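Local coordinates for protein involved in catabolism of external DNA (PDB 2OO3) that probably transfers a methyl group from S-adenosyl-L-methionine to the N6 atom of one adenine in 23S ribosomal RNA, at residues V17-L26 with F249-L260; S190-V201 with G234-N244. One frame throughout, in Å; residues are numbered along the deposited sequence.

Contact 1: residues V17-L26 with F249-L260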
loop_
_atom_site.group_PDB
_atom_site.type_symbol
_atom_site.label_atom_id
_atom_site.label_comp_id
_atom_site.label_asym_id
_atom_site.label_seq_id
_atom_site.Cartn_x
_atom_site.Cartn_y
_atom_site.Cartn_z
ATOM N N VAL A 17 -2.516 7.907 1.486
ATOM C CA VAL A 17 -3.872 7.867 0.968
ATOM C C VAL A 17 -3.951 6.983 -0.279
ATOM O O VAL A 17 -4.763 6.025 -0.337
ATOM C CB VAL A 17 -4.427 9.288 0.669
ATOM C CG1 VAL A 17 -5.800 9.183 -0.054
ATOM C CG2 VAL A 17 -4.572 10.067 1.965
ATOM N N ILE A 18 -3.096 7.262 -1.274
ATOM C CA ILE A 18 -3.167 6.449 -2.484
ATOM C C ILE A 18 -2.752 4.988 -2.248
ATOM O O ILE A 18 -3.369 4.042 -2.776
ATOM C CB ILE A 18 -2.445 7.067 -3.707
ATOM C CG1 ILE A 18 -2.586 6.131 -4.942
ATOM C CG2 ILE A 18 -0.970 7.284 -3.436
ATOM C CD1 ILE A 18 -4.077 5.848 -5.407
ATOM N N LYS A 19 -1.732 4.783 -1.436
ATOM C CA LYS A 19 -1.299 3.414 -1.128
ATOM C C LYS A 19 -2.401 2.602 -0.414
ATOM O O LYS A 19 -2.652 1.419 -0.734
ATOM C CB LYS A 19 0.033 3.477 -0.358
ATOM C CG LYS A 19 0.195 2.580 0.811
ATOM C CD LYS A 19 1.523 2.806 1.595
ATOM C CE LYS A 19 2.041 4.242 1.555
ATOM N NZ LYS A 19 3.238 4.406 2.434
ATOM N N HIS A 20 -3.072 3.222 0.549
ATOM C CA HIS A 20 -4.067 2.491 1.334
ATOM C C HIS A 20 -5.382 2.267 0.588
ATOM O O HIS A 20 -5.993 1.231 0.743
ATOM C CB HIS A 20 -4.293 3.160 2.685
ATOM C CG HIS A 20 -3.112 3.039 3.612
ATOM N ND1 HIS A 20 -2.822 3.983 4.574
ATOM C CD2 HIS A 20 -2.164 2.070 3.737
ATOM C CE1 HIS A 20 -1.754 3.604 5.257
ATOM N NE2 HIS A 20 -1.330 2.453 4.764
ATOM N N ILE A 21 -5.797 3.219 -0.247
ATOM C CA ILE A 21 -6.977 2.986 -1.065
ATOM C C ILE A 21 -6.679 1.851 -2.027
ATOM O O ILE A 21 -7.540 0.965 -2.220
ATOM C CB ILE A 21 -7.398 4.252 -1.868
ATOM C CG1 ILE A 21 -7.759 5.363 -0.878
ATOM C CG2 ILE A 21 -8.574 3.917 -2.818
ATOM C CD1 ILE A 21 -7.977 6.752 -1.537
ATOM N N THR A 22 -5.475 1.886 -2.630
ATOM C CA THR A 22 -5.003 0.791 -3.505
ATOM C C THR A 22 -5.092 -0.551 -2.787
ATOM O O THR A 22 -5.670 -1.497 -3.311
ATOM C CB THR A 22 -3.585 1.043 -4.012
ATOM O OG1 THR A 22 -3.606 2.233 -4.834
ATOM C CG2 THR A 22 -3.097 -0.125 -4.870
ATOM N N LEU A 23 -4.521 -0.632 -1.591
ATOM C CA LEU A 23 -4.645 -1.839 -0.765
ATOM C C LEU A 23 -6.116 -2.265 -0.594
ATOM O O LEU A 23 -6.449 -3.425 -0.801
ATOM C CB LEU A 23 -3.993 -1.592 0.611
ATOM C CG LEU A 23 -4.100 -2.725 1.639
ATOM C CD1 LEU A 23 -3.529 -4.068 1.127
ATOM C CD2 LEU A 23 -3.396 -2.304 2.963
ATOM N N THR A 24 -7.003 -1.332 -0.232
ATOM C CA THR A 24 -8.406 -1.700 -0.011
ATOM C C THR A 24 -9.059 -2.305 -1.255
ATOM O O THR A 24 -9.876 -3.228 -1.133
ATOM C CB THR A 24 -9.290 -0.565 0.585
ATOM O OG1 THR A 24 -9.555 0.447 -0.398
ATOM C CG2 THR A 24 -8.654 0.062 1.861
ATOM N N ARG A 25 -8.681 -1.816 -2.441
ATOM C CA ARG A 25 -9.301 -2.288 -3.698
ATOM C C ARG A 25 -8.764 -3.684 -3.992
ATOM O O ARG A 25 -9.516 -4.580 -4.423
ATOM C CB ARG A 25 -8.997 -1.319 -4.858
ATOM C CG ARG A 25 -9.528 0.109 -4.603
ATOM C CD ARG A 25 -10.961 0.352 -5.105
ATOM N NE ARG A 25 -11.888 -0.783 -5.100
ATOM C CZ ARG A 25 -12.877 -0.966 -4.222
ATOM N NH1 ARG A 25 -13.079 -0.145 -3.213
ATOM N NH2 ARG A 25 -13.658 -2.008 -4.337
ATOM N N LEU A 26 -7.478 -3.903 -3.687
ATOM C CA LEU A 26 -6.872 -5.224 -3.900
ATOM C C LEU A 26 -7.510 -6.257 -2.976
ATOM O O LEU A 26 -7.828 -7.356 -3.416
ATOM C CB LEU A 26 -5.341 -5.179 -3.707
ATOM C CG LEU A 26 -4.615 -4.301 -4.760
ATOM C CD1 LEU A 26 -3.156 -4.226 -4.387
ATOM C CD2 LEU A 26 -4.790 -4.898 -6.204
ATOM N N PHE A 249 -9.169 -3.618 -12.082
ATOM C CA PHE A 249 -8.410 -2.700 -11.222
ATOM C C PHE A 249 -7.892 -1.451 -11.964
ATOM O O PHE A 249 -7.979 -0.360 -11.430
ATOM C CB PHE A 249 -7.243 -3.445 -10.534
ATOM C CG PHE A 249 -6.358 -2.551 -9.724
ATOM C CD1 PHE A 249 -6.708 -2.203 -8.425
ATOM C CD2 PHE A 249 -5.192 -2.031 -10.275
ATOM C CE1 PHE A 249 -5.883 -1.365 -7.664
ATOM C CE2 PHE A 249 -4.376 -1.181 -9.547
ATOM C CZ PHE A 249 -4.731 -0.834 -8.235
ATOM N N PRO A 250 -7.291 -1.614 -13.178
ATOM C CA PRO A 250 -6.892 -0.430 -13.940
ATOM C C PRO A 250 -7.973 0.646 -14.087
ATOM O O PRO A 250 -7.676 1.810 -13.855
ATOM C CB PRO A 250 -6.440 -1.009 -15.295
ATOM C CG PRO A 250 -5.815 -2.312 -14.912
ATOM C CD PRO A 250 -6.838 -2.846 -13.859
ATOM N N SER A 251 -9.212 0.285 -14.418
ATOM C CA SER A 251 -10.233 1.306 -14.540
ATOM C C SER A 251 -10.737 1.823 -13.197
ATOM O O SER A 251 -11.025 3.018 -13.095
ATOM C CB SER A 251 -11.398 0.881 -15.457
ATOM O OG SER A 251 -11.991 -0.307 -14.960
ATOM N N GLU A 252 -10.847 0.980 -12.171
ATOM C CA GLU A 252 -11.183 1.510 -10.849
ATOM C C GLU A 252 -10.143 2.513 -10.389
ATOM O O GLU A 252 -10.486 3.576 -9.912
ATOM C CB GLU A 252 -11.244 0.420 -9.768
ATOM C CG GLU A 252 -12.377 -0.576 -9.959
ATOM C CD GLU A 252 -12.635 -1.407 -8.725
ATOM O OE1 GLU A 252 -11.718 -1.544 -7.878
ATOM O OE2 GLU A 252 -13.755 -1.938 -8.616
ATOM N N ILE A 253 -8.861 2.157 -10.504
ATOM C CA ILE A 253 -7.814 2.988 -9.925
ATOM C C ILE A 253 -7.688 4.353 -10.641
ATOM O O ILE A 253 -7.315 5.339 -10.029
ATOM C CB ILE A 253 -6.482 2.248 -9.876
ATOM C CG1 ILE A 253 -5.641 2.784 -8.715
ATOM C CG2 ILE A 253 -5.795 2.265 -11.256
ATOM C CD1 ILE A 253 -6.283 2.508 -7.336
ATOM N N LYS A 254 -8.063 4.394 -11.918
ATOM C CA LYS A 254 -8.165 5.641 -12.672
ATOM C C LYS A 254 -9.190 6.605 -12.062
ATOM O O LYS A 254 -8.918 7.798 -11.941
ATOM C CB LYS A 254 -8.519 5.338 -14.135
ATOM C CG LYS A 254 -8.452 6.562 -15.095
ATOM C CD LYS A 254 -8.749 6.116 -16.540
ATOM C CE LYS A 254 -8.809 7.289 -17.538
ATOM N NZ LYS A 254 -9.893 8.208 -17.093
ATOM N N LEU A 255 -10.366 6.088 -11.698
ATOM C CA LEU A 255 -11.376 6.902 -11.013
ATOM C C LEU A 255 -10.810 7.408 -9.686
ATOM O O LEU A 255 -10.986 8.577 -9.335
ATOM C CB LEU A 255 -12.693 6.142 -10.754
ATOM C CG LEU A 255 -13.798 6.982 -10.032
ATOM C CD1 LEU A 255 -14.045 8.370 -10.638
ATOM C CD2 LEU A 255 -15.146 6.239 -9.892
ATOM N N VAL A 256 -10.124 6.537 -8.953
ATOM C CA VAL A 256 -9.588 6.949 -7.662
ATOM C C VAL A 256 -8.586 8.101 -7.877
ATOM O O VAL A 256 -8.680 9.150 -7.235
ATOM C CB VAL A 256 -8.893 5.774 -6.932
ATOM C CG1 VAL A 256 -8.034 6.291 -5.709
ATOM C CG2 VAL A 256 -9.940 4.719 -6.466
ATOM N N LEU A 257 -7.618 7.883 -8.768
ATOM C CA LEU A 257 -6.559 8.874 -9.018
ATOM C C LEU A 257 -7.119 10.196 -9.529
ATOM O O LEU A 257 -6.671 11.255 -9.089
ATOM C CB LEU A 257 -5.507 8.335 -9.998
ATOM C CG LEU A 257 -4.668 7.147 -9.498
ATOM C CD1 LEU A 257 -3.932 6.451 -10.664
ATOM C CD2 LEU A 257 -3.659 7.616 -8.439
ATOM N N GLU A 258 -8.100 10.151 -10.439
ATOM C CA GLU A 258 -8.759 11.392 -10.879
ATOM C C GLU A 258 -9.354 12.126 -9.705
ATOM O O GLU A 258 -9.189 13.342 -9.589
ATOM C CB GLU A 258 -9.908 11.137 -11.848
ATOM C CG GLU A 258 -9.573 10.479 -13.158
ATOM C CD GLU A 258 -10.811 10.483 -14.055
ATOM O OE1 GLU A 258 -10.818 9.770 -15.083
ATOM O OE2 GLU A 258 -11.779 11.228 -13.705
ATOM N N THR A 259 -10.092 11.406 -8.849
ATOM C CA THR A 259 -10.659 12.023 -7.640
ATOM C C THR A 259 -9.589 12.667 -6.743
ATOM O O THR A 259 -9.747 13.812 -6.291
ATOM C CB THR A 259 -11.521 11.019 -6.822
ATOM O OG1 THR A 259 -12.522 10.480 -7.682
ATOM C CG2 THR A 259 -12.211 11.694 -5.686
ATOM N N LEU A 260 -8.508 11.942 -6.478
ATOM C CA LEU A 260 -7.439 12.476 -5.611
ATOM C C LEU A 260 -6.776 13.780 -6.141
ATOM O O LEU A 260 -6.401 14.678 -5.362
ATOM C CB LEU A 260 -6.389 11.385 -5.338
ATOM C CG LEU A 260 -6.935 10.203 -4.514
ATOM C CD1 LEU A 260 -5.807 9.220 -4.290
ATOM C CD2 LEU A 260 -7.502 10.717 -3.147
HETATM O O HOH W 1 -10.192 -4.509 -7.845
#

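Contact 2: residues S190-V201 with G234-N244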
loop_
_atom_site.group_PDB
_atom_site.type_symbol
_atom_site.label_atom_id
_atom_site.label_comp_id
_atom_site.label_asym_id
_atom_site.label_seq_id
_atom_site.Cartn_x
_atom_site.Cartn_y
_atom_site.Cartn_z
ATOM N N SER A 190 4.783 -17.287 -9.042
ATOM C CA SER A 190 4.589 -16.358 -10.158
ATOM C C SER A 190 3.115 -15.905 -10.308
ATOM O O SER A 190 2.803 -15.037 -11.122
ATOM C CB SER A 190 5.106 -17.018 -11.446
ATOM O OG SER A 190 4.246 -18.101 -11.799
ATOM N N THR A 191 2.212 -16.528 -9.550
ATOM C CA THR A 191 0.789 -16.202 -9.585
ATOM C C THR A 191 0.354 -15.324 -8.410
ATOM O O THR A 191 -0.820 -14.933 -8.331
ATOM C CB THR A 191 -0.109 -17.459 -9.624
ATOM O OG1 THR A 191 0.108 -18.241 -8.444
ATOM C CG2 THR A 191 0.165 -18.315 -10.905
ATOM N N GLY A 192 1.294 -14.997 -7.517
ATOM C CA GLY A 192 1.000 -14.106 -6.395
ATOM C C GLY A 192 0.715 -12.690 -6.881
ATOM O O GLY A 192 1.166 -12.287 -7.962
ATOM N N LEU A 193 -0.048 -11.947 -6.098
ATOM C CA LEU A 193 -0.344 -10.539 -6.403
ATOM C C LEU A 193 0.670 -9.736 -5.599
ATOM O O LEU A 193 0.635 -9.777 -4.363
ATOM C CB LEU A 193 -1.781 -10.190 -6.000
ATOM C CG LEU A 193 -2.398 -8.946 -6.680
ATOM C CD1 LEU A 193 -3.864 -8.800 -6.320
ATOM C CD2 LEU A 193 -1.651 -7.673 -6.341
ATOM N N TYR A 194 1.618 -9.105 -6.288
ATOM C CA TYR A 194 2.661 -8.287 -5.659
ATOM C C TYR A 194 2.335 -6.787 -5.823
ATOM O O TYR A 194 2.030 -6.333 -6.922
ATOM C CB TYR A 194 4.037 -8.593 -6.290
ATOM C CG TYR A 194 4.472 -10.047 -6.089
ATOM C CD1 TYR A 194 5.262 -10.420 -4.997
ATOM C CD2 TYR A 194 4.072 -11.056 -6.980
ATOM C CE1 TYR A 194 5.653 -11.754 -4.803
ATOM C CE2 TYR A 194 4.474 -12.419 -6.780
ATOM C CZ TYR A 194 5.255 -12.739 -5.692
ATOM O OH TYR A 194 5.644 -14.058 -5.485
ATOM N N CYS A 195 2.370 -6.039 -4.728
ATOM C CA CYS A 195 2.106 -4.616 -4.771
ATOM C C CYS A 195 3.217 -3.894 -4.016
ATOM O O CYS A 195 3.344 -4.025 -2.800
ATOM C CB CYS A 195 0.770 -4.304 -4.111
ATOM S SG CYS A 195 0.346 -2.567 -4.163
ATOM N N VAL A 196 4.021 -3.117 -4.728
ATOM C CA VAL A 196 5.114 -2.382 -4.063
ATOM C C VAL A 196 4.917 -0.872 -4.268
ATOM O O VAL A 196 4.675 -0.416 -5.397
ATOM C CB VAL A 196 6.510 -2.864 -4.544
ATOM C CG1 VAL A 196 6.658 -2.729 -6.055
ATOM C CG2 VAL A 196 7.676 -2.144 -3.799
ATOM N N TRP A 197 4.969 -0.135 -3.158
ATOM C CA TRP A 197 4.911 1.321 -3.152
ATOM C C TRP A 197 6.329 1.857 -3.381
ATOM O O TRP A 197 7.314 1.301 -2.840
ATOM C CB TRP A 197 4.376 1.815 -1.783
ATOM C CG TRP A 197 4.342 3.327 -1.695
ATOM C CD1 TRP A 197 3.369 4.174 -2.213
ATOM C CD2 TRP A 197 5.367 4.166 -1.151
ATOM N NE1 TRP A 197 3.736 5.487 -1.992
ATOM C CE2 TRP A 197 4.951 5.509 -1.336
ATOM C CE3 TRP A 197 6.614 3.911 -0.550
ATOM C CZ2 TRP A 197 5.735 6.593 -0.935
ATOM C CZ3 TRP A 197 7.376 4.986 -0.109
ATOM C CH2 TRP A 197 6.926 6.317 -0.289
ATOM N N TYR A 198 6.438 2.985 -4.095
ATOM C CA TYR A 198 7.727 3.666 -4.252
ATOM C C TYR A 198 7.525 5.180 -4.300
ATOM O O TYR A 198 6.453 5.648 -4.736
ATOM C CB TYR A 198 8.428 3.176 -5.525
ATOM C CG TYR A 198 7.659 3.443 -6.802
ATOM C CD1 TYR A 198 7.839 4.626 -7.514
ATOM C CD2 TYR A 198 6.755 2.493 -7.312
ATOM C CE1 TYR A 198 7.133 4.871 -8.710
ATOM C CE2 TYR A 198 6.067 2.715 -8.482
ATOM C CZ TYR A 198 6.251 3.905 -9.175
ATOM O OH TYR A 198 5.547 4.106 -10.332
ATOM N N PRO A 199 8.526 5.954 -3.832
ATOM C CA PRO A 199 8.458 7.396 -3.919
ATOM C C PRO A 199 9.073 7.939 -5.197
ATOM O O PRO A 199 9.818 7.242 -5.889
ATOM C CB PRO A 199 9.325 7.853 -2.730
ATOM C CG PRO A 199 10.368 6.785 -2.590
ATOM C CD PRO A 199 9.747 5.503 -3.130
ATOM N N VAL A 200 8.745 9.200 -5.486
ATOM C CA VAL A 200 9.473 10.007 -6.457
ATOM C C VAL A 200 10.158 11.148 -5.693
ATOM O O VAL A 200 9.534 12.181 -5.333
ATOM C CB VAL A 200 8.551 10.551 -7.584
ATOM C CG1 VAL A 200 9.410 11.323 -8.629
ATOM C CG2 VAL A 200 7.830 9.401 -8.260
ATOM N N VAL A 201 11.427 10.913 -5.380
ATOM C CA VAL A 201 12.264 11.875 -4.671
ATOM C C VAL A 201 13.439 12.257 -5.590
ATOM O O VAL A 201 13.802 13.429 -5.718
ATOM C CB VAL A 201 12.818 11.284 -3.351
ATOM C CG1 VAL A 201 13.704 12.304 -2.638
ATOM C CG2 VAL A 201 11.681 10.820 -2.421
ATOM N N GLY A 234 12.090 17.123 -1.686
ATOM C CA GLY A 234 11.453 16.019 -0.967
ATOM C C GLY A 234 10.632 15.161 -1.921
ATOM O O GLY A 234 10.902 15.107 -3.126
ATOM N N MET A 235 9.614 14.489 -1.391
ATOM C CA MET A 235 8.826 13.581 -2.210
ATOM C C MET A 235 7.770 14.344 -2.986
ATOM O O MET A 235 6.792 14.823 -2.409
ATOM C CB MET A 235 8.177 12.510 -1.312
ATOM C CG MET A 235 7.348 11.428 -2.050
ATOM S SD MET A 235 6.694 10.134 -0.922
ATOM C CE MET A 235 5.730 10.994 0.252
ATOM N N THR A 236 7.923 14.451 -4.297
ATOM C CA THR A 236 6.971 15.273 -5.064
ATOM C C THR A 236 5.845 14.423 -5.642
ATOM O O THR A 236 4.885 14.941 -6.239
ATOM C CB THR A 236 7.690 15.932 -6.230
ATOM O OG1 THR A 236 8.369 14.898 -6.956
ATOM C CG2 THR A 236 8.711 16.946 -5.685
ATOM N N GLY A 237 5.982 13.110 -5.491
ATOM C CA GLY A 237 4.970 12.200 -6.029
ATOM C C GLY A 237 5.306 10.824 -5.549
ATOM O O GLY A 237 6.326 10.619 -4.868
ATOM N N CYS A 238 4.476 9.856 -5.921
ATOM C CA CYS A 238 4.776 8.476 -5.546
ATOM C C CYS A 238 4.017 7.540 -6.469
ATOM O O CYS A 238 3.191 7.986 -7.284
ATOM C CB CYS A 238 4.347 8.252 -4.078
ATOM S SG CYS A 238 2.560 8.214 -3.874
ATOM N N GLY A 239 4.266 6.249 -6.346
ATOM C CA GLY A 239 3.561 5.301 -7.210
ATOM C C GLY A 239 3.437 3.940 -6.608
ATOM O O GLY A 239 3.985 3.683 -5.516
ATOM N N LEU A 240 2.680 3.079 -7.282
ATOM C CA LEU A 240 2.694 1.634 -6.947
ATOM C C LEU A 240 2.838 0.792 -8.210
ATOM O O LEU A 240 2.331 1.148 -9.272
ATOM C CB LEU A 240 1.467 1.202 -6.106
ATOM C CG LEU A 240 1.308 1.940 -4.758
ATOM C CD1 LEU A 240 0.245 3.050 -4.846
ATOM C CD2 LEU A 240 0.929 0.976 -3.657
ATOM N N TRP A 241 3.590 -0.293 -8.079
ATOM C CA TRP A 241 3.813 -1.239 -9.148
ATOM C C TRP A 241 3.135 -2.539 -8.726
ATOM O O TRP A 241 3.419 -3.061 -7.646
ATOM C CB TRP A 241 5.319 -1.448 -9.363
ATOM C CG TRP A 241 5.574 -2.311 -10.579
ATOM C CD1 TRP A 241 5.378 -3.654 -10.690
ATOM C CD2 TRP A 241 6.031 -1.864 -11.848
ATOM N NE1 TRP A 241 5.700 -4.086 -11.958
ATOM C CE2 TRP A 241 6.097 -2.998 -12.692
ATOM C CE3 TRP A 241 6.395 -0.605 -12.365
ATOM C CZ2 TRP A 241 6.513 -2.919 -14.037
ATOM C CZ3 TRP A 241 6.822 -0.528 -13.722
ATOM C CH2 TRP A 241 6.853 -1.677 -14.531
ATOM N N ILE A 242 2.211 -3.031 -9.552
ATOM C CA ILE A 242 1.437 -4.218 -9.195
ATOM C C ILE A 242 1.662 -5.281 -10.246
ATOM O O ILE A 242 1.530 -5.009 -11.440
ATOM C CB ILE A 242 -0.102 -3.908 -9.021
ATOM C CG1 ILE A 242 -0.306 -2.873 -7.900
ATOM C CG2 ILE A 242 -0.865 -5.194 -8.679
ATOM C CD1 ILE A 242 -1.603 -2.146 -7.911
ATOM N N ILE A 243 2.083 -6.453 -9.793
ATOM C CA ILE A 243 2.193 -7.638 -10.640
ATOM C C ILE A 243 0.969 -8.517 -10.410
ATOM O O ILE A 243 0.569 -8.762 -9.267
ATOM C CB ILE A 243 3.449 -8.439 -10.310
ATOM C CG1 ILE A 243 4.697 -7.549 -10.522
ATOM C CG2 ILE A 243 3.540 -9.736 -11.180
ATOM C CD1 ILE A 243 6.034 -8.154 -9.963
ATOM N N ASN A 244 0.382 -8.965 -11.513
ATOM C CA ASN A 244 -0.869 -9.714 -11.520
ATOM C C ASN A 244 -2.038 -8.896 -10.984
ATOM O O ASN A 244 -2.778 -9.348 -10.107
ATOM C CB ASN A 244 -0.664 -11.044 -10.787
ATOM C CG ASN A 244 0.327 -11.946 -11.535
ATOM O OD1 ASN A 244 0.342 -11.976 -12.778
ATOM N ND2 ASN A 244 1.160 -12.663 -10.795
HETATM O O HOH W 2 12.563 15.717 -5.056
HETATM O O HOH W 3 11.462 15.177 -7.611
#

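Contact 1: residues V17-L26 with F249-L260
Ile18 packs its CD1 methyl against Val256, Leu257 and Leu260, where two helices of the Rossmann-like methyltransferase fold lie on the same side of the central sheet. The helix segments run roughly antiparallel, 149° between their directions, with axes 11.1 Å apart at closest approach. That methyl is closely packed: CG1 anti to the backbone N (chi1 -180°) and a bend at chi2 put Ile18 CD1 3.5 Å from Leu257 CD2, while Leu260 CD1 also lies against it. Alongside, Ile21 CG2 slides past Val256 CG1 at 3.8 Å. Toward the C-terminal end of segment 17-26, Leu26 CD2 lies over a face of the Phe249 ring, and Thr22 CG2, a turn earlier, meets CZ of that ring obliquely. Thr22 itself is turned so that OG1 bonds back to Ile18 O, 2.8 Å away, which satisfies the hydroxyl within its own helix and leaves the methyl for the aromatic ring.

The outer side is polar and looser. Here Arg25, bent along its chain, meets partly exposed Glu252 in a salt bridge, and its NH1 has a second carboxylate in Glu82 of helix 81-90. A water makes weak, long bonds to Arg25 O and Glu252 OE1. The guanidinium and carboxylate planes are steeply inclined, and Arg25 NE reaches Glu252 OE1 from above the carboxylate at 2.9 Å, with a bent N-H...O angle of 137°.

Contact 2: residues S190-V201 with G234-N244
With chi1 at 61°, Tyr198 CG stands between the backbone N and the carbonyl carbon, which brings the ring over Gly239 on the facing strand; Trp197, CG anti to the backbone N (chi1 178°), places its indole on the other face of the sheet, beside Cys238 and Met235. Gly239 CA sits over the Tyr198 ring face in a CH-pi contact, 3.8 Å from the centroid, and having no side chain it lets the ring lie this flat on the backbone. Tyr198 OH finishes in a hydrogen bond to Glu224.

The indole is met at its edge by two sulfurs: Trp197 NE1 donates to Cys238 SG at 3.5 Å, and Met235 SD stands 3.7 Å from Trp197 CZ2. Further along this face, Cys195 SG touches Leu240 CD2 at 3.6 Å. Between the strands, paired bonds join Tyr194 with Ile243, Val196 with Trp241 and Tyr198 with Gly239. At the far end Asn244 ND2 spends both its hydrogens, on Ser190 O and Gly192 O, each 2.9 Å away. Trp197 lies beside Asp166, the predicted proton acceptor, and the pair shows the 3-2-1-4-5-7-6 strand order of class I methyltransferases, in which antiparallel strand 237-243 is inserted between 193-200 and 220-226.

In the fold
Contact 2 joins two central strands of the eight-stranded mixed sheet, and contact 1 lies on one side of that sheet; their centres are 12 Å apart. Along the chain, contact 2 is nested inside the loop that contact 1 closes: helix 14-30 comes first, then strands 193-200 and 237-243, and helix 249-263 follows directly after the latter strand. The layers touch where Phe249 CE2 meets Ile242 CD1 at 3.4 Å and Ile18 CG2 meets Cys238 SG at 3.7 Å. Lys19 also makes a cation-pi contact with Trp197 and a salt bridge to Asp166, so helix 14-30, which carries the predicted cofactor-binding His20, borders the probable active site.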